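Local coordinates for protein prenylcyclase (Actinoplanes teichomyceticus, PDB 6IJ1) that is probably a prenyl-processing enzyme, a cyclase or transferase acting on an isoprenoid substrate, at residues 144-149 and 312-317. Numbering follows the deposited sequence.
Sequences YPVVPS and VGRACL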
ATOM      1  N   TYR A 144     -23.093 -12.151  -6.171  1.00 31.53           N
ATOM      2  CA  TYR A 144     -22.366 -13.312  -6.689  1.00 37.55           C
ATOM      3  C   TYR A 144     -22.705 -14.521  -5.825  1.00 38.59           C
ATOM      4  O   TYR A 144     -21.872 -14.985  -5.028  1.00 30.90           O
ATOM      5  CB  TYR A 144     -20.866 -13.053  -6.717  1.00 36.34           C
ATOM      6  CG  TYR A 144     -20.526 -11.774  -7.414  1.00 52.08           C
ATOM      7  CD1 TYR A 144     -20.442 -11.720  -8.805  1.00 51.03           C
ATOM      8  CD2 TYR A 144     -20.324 -10.600  -6.688  1.00 54.90           C
ATOM      9  CE1 TYR A 144     -20.133 -10.528  -9.454  1.00 59.89           C
ATOM     10  CE2 TYR A 144     -20.015  -9.409  -7.321  1.00 58.41           C
ATOM     11  CZ  TYR A 144     -19.919  -9.375  -8.706  1.00 66.72           C
ATOM     12  OH  TYR A 144     -19.609  -8.181  -9.327  1.00 71.50           O
ATOM     13  N   PRO A 145     -23.923 -15.056  -5.948  1.00 32.28           N
ATOM     14  CA  PRO A 145     -24.356 -16.099  -5.016  1.00 37.12           C
ATOM     15  C   PRO A 145     -23.595 -17.400  -5.126  1.00 26.46           C
ATOM     16  O   PRO A 145     -23.694 -18.192  -4.188  1.00 30.72           O
ATOM     17  CB  PRO A 145     -25.833 -16.320  -5.382  1.00 34.06           C
ATOM     18  CG  PRO A 145     -25.923 -15.898  -6.788  1.00 34.37           C
ATOM     19  CD  PRO A 145     -24.989 -14.703  -6.903  1.00 37.48           C
ATOM     20  N   VAL A 146     -22.835 -17.648  -6.207  1.00 30.74           N
ATOM     21  CA  VAL A 146     -22.123 -18.922  -6.293  1.00 26.39           C
ATOM     22  C   VAL A 146     -20.981 -18.945  -5.273  1.00 26.76           C
ATOM     23  O   VAL A 146     -20.648 -19.999  -4.713  1.00 24.89           O
ATOM     24  CB  VAL A 146     -21.634 -19.190  -7.739  1.00 31.76           C
ATOM     25  CG1 VAL A 146     -20.856 -18.012  -8.296  1.00 36.67           C
ATOM     26  CG2 VAL A 146     -20.842 -20.502  -7.818  1.00 27.37           C
ATOM     27  N   VAL A 147     -20.430 -17.783  -4.935  1.00 27.44           N
ATOM     28  CA  VAL A 147     -19.380 -17.730  -3.926  1.00 24.61           C
ATOM     29  C   VAL A 147     -19.836 -18.348  -2.601  1.00 25.92           C
ATOM     30  O   VAL A 147     -20.826 -17.903  -1.989  1.00 28.55           O
ATOM     31  CB  VAL A 147     -18.903 -16.277  -3.738  1.00 22.92           C
ATOM     32  CG1 VAL A 147     -17.869 -16.192  -2.575  1.00 25.40           C
ATOM     33  CG2 VAL A 147     -18.266 -15.795  -5.046  1.00 26.18           C
ATOM     34  N   PRO A 148     -19.174 -19.401  -2.125  1.00 21.89           N
ATOM     35  CA  PRO A 148     -19.694 -20.100  -0.942  1.00 24.73           C
ATOM     36  C   PRO A 148     -19.483 -19.347   0.348  1.00 25.13           C
ATOM     37  O   PRO A 148     -20.247 -19.554   1.300  1.00 29.36           O
ATOM     38  CB  PRO A 148     -18.930 -21.442  -0.957  1.00 26.72           C
ATOM     39  CG  PRO A 148     -17.725 -21.190  -1.763  1.00 27.91           C
ATOM     40  CD  PRO A 148     -18.100 -20.158  -2.794  1.00 21.29           C
ATOM     41  N   SER A 149     -18.475 -18.473   0.415  1.00 20.15           N
ATOM     42  CA  SER A 149     -18.206 -17.776   1.662  1.00 22.80           C
ATOM     43  C   SER A 149     -17.278 -16.591   1.357  1.00 27.70           C
ATOM     44  O   SER A 149     -16.466 -16.687   0.424  1.00 24.03           O
ATOM     45  CB  SER A 149     -17.554 -18.723   2.656  1.00 28.36           C
ATOM     46  OG  SER A 149     -16.915 -18.004   3.682  1.00 29.28           O
ATOM     47  N   VAL A 312      -9.347 -10.480 -15.504  1.00 17.94           N
ATOM     48  CA  VAL A 312     -10.232  -9.282 -15.451  1.00 18.91           C
ATOM     49  C   VAL A 312     -11.685  -9.758 -15.384  1.00 22.92           C
ATOM     50  O   VAL A 312     -11.939 -10.910 -15.725  1.00 21.72           O
ATOM     51  CB  VAL A 312     -10.021  -8.365 -16.668  1.00 19.01           C
ATOM     52  CG1 VAL A 312      -8.601  -7.838 -16.737  1.00 21.17           C
ATOM     53  CG2 VAL A 312     -10.387  -9.068 -17.957  1.00 23.08           C
ATOM     54  N   GLY A 313     -12.587  -8.874 -14.963  1.00 25.08           N
ATOM     55  CA  GLY A 313     -14.017  -9.213 -14.842  1.00 27.10           C
ATOM     56  C   GLY A 313     -14.239 -10.423 -13.952  1.00 26.03           C
ATOM     57  O   GLY A 313     -13.730 -10.439 -12.837  1.00 28.96           O
ATOM     58  N   ARG A 314     -14.925 -11.442 -14.476  1.00 39.13           N
ATOM     59  CA  ARG A 314     -15.227 -12.695 -13.732  1.00 37.25           C
ATOM     60  C   ARG A 314     -13.931 -13.390 -13.288  1.00 40.27           C
ATOM     61  O   ARG A 314     -13.878 -13.902 -12.153  1.00 41.84           O
ATOM     62  CB  ARG A 314     -16.046 -13.629 -14.627  1.00 30.00           C
ATOM     63  CG  ARG A 314     -17.281 -14.224 -13.967  1.00 30.00           C
ATOM     64  CD  ARG A 314     -16.966 -15.153 -12.807  1.00 30.00           C
ATOM     65  NE  ARG A 314     -17.680 -14.792 -11.588  1.00 30.00           N
ATOM     66  CZ  ARG A 314     -17.694 -15.522 -10.481  1.00 30.00           C
ATOM     67  NH1 ARG A 314     -18.271 -15.060  -9.385  1.00 30.00           N
ATOM     68  NH2 ARG A 314     -17.117 -16.706 -10.474  1.00 30.00           N
ATOM     69  N   ALA A 315     -12.887 -13.344 -14.118  1.00 26.45           N
ATOM     70  CA  ALA A 315     -11.604 -14.005 -13.804  1.00 26.10           C
ATOM     71  C   ALA A 315     -10.691 -13.150 -12.908  1.00 21.51           C
ATOM     72  O   ALA A 315      -9.564 -13.560 -12.715  1.00 23.92           O
ATOM     73  CB  ALA A 315     -10.915 -14.384 -15.085  1.00 26.69           C
ATOM     74  N   CYS A 316     -11.158 -12.030 -12.359  1.00 22.26           N
ATOM     75  CA  CYS A 316     -10.263 -11.253 -11.463  1.00 25.73           C
ATOM     76  C   CYS A 316     -10.057 -12.012 -10.143  1.00 22.36           C
ATOM     77  O   CYS A 316      -8.981 -11.914  -9.574  1.00 23.61           O
ATOM     78  CB  CYS A 316     -10.747  -9.822 -11.262  1.00 27.85           C
ATOM     79  SG  CYS A 316     -12.162  -9.618 -10.150  1.00 41.03           S
ATOM     80  N   LEU A 317     -11.043 -12.783  -9.699  1.00 21.20           N
ATOM     81  CA  LEU A 317     -10.864 -13.536  -8.433  1.00 20.49           C
ATOM     82  C   LEU A 317      -9.848 -14.658  -8.660  1.00 21.35           C
ATOM     83  O   LEU A 317      -9.981 -15.375  -9.637  1.00 23.10           O
ATOM     84  CB  LEU A 317     -12.200 -14.146  -7.998  1.00 22.93           C
ATOM     85  CG  LEU A 317     -13.305 -13.180  -7.591  1.00 25.19           C
ATOM     86  CD1 LEU A 317     -14.476 -13.944  -6.985  1.00 24.75           C
ATOM     87  CD2 LEU A 317     -12.790 -12.130  -6.627  1.00 26.05           C
TER
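The NH1 nitrogen of R314 lies against the side chains of Y144, V146 and V147, with no hydrogen bond or salt bridge joining the two segments. It is 4.0 Å from CD1 of the Y144 ring and 4.1 Å from CG1 of V146, while CG2 of V147 stands at 4.4 Å. The guanidinium offers its edge to Y144 CD1 and V147 CG2; the side chains of Y144 and R314 run past each other in opposite directions, their planes 40° apart, with NH1 oblique to the phenol ring and no stack. Two surface loops meet here, one between helices 134-141 and 158-164, the other between strands 308-309 and 319-321. Arginine suits its place on the 3-10 turn, where C316 N bonds G313 O, because its long chain, bent at chi2 and chi3, bridges the 10.0 Å between the CA atoms of Y144 and R314. Within 144-149, a type I beta turn, closed by V147 N to Y144 O at 3.1 Å, brings the phenol ring and the two valines onto one bend; P145, with phi restrained by its ring, fits the second position. Branched, apolar V147 suits its buried site against P296 and W297, whereas L317 leans on W153.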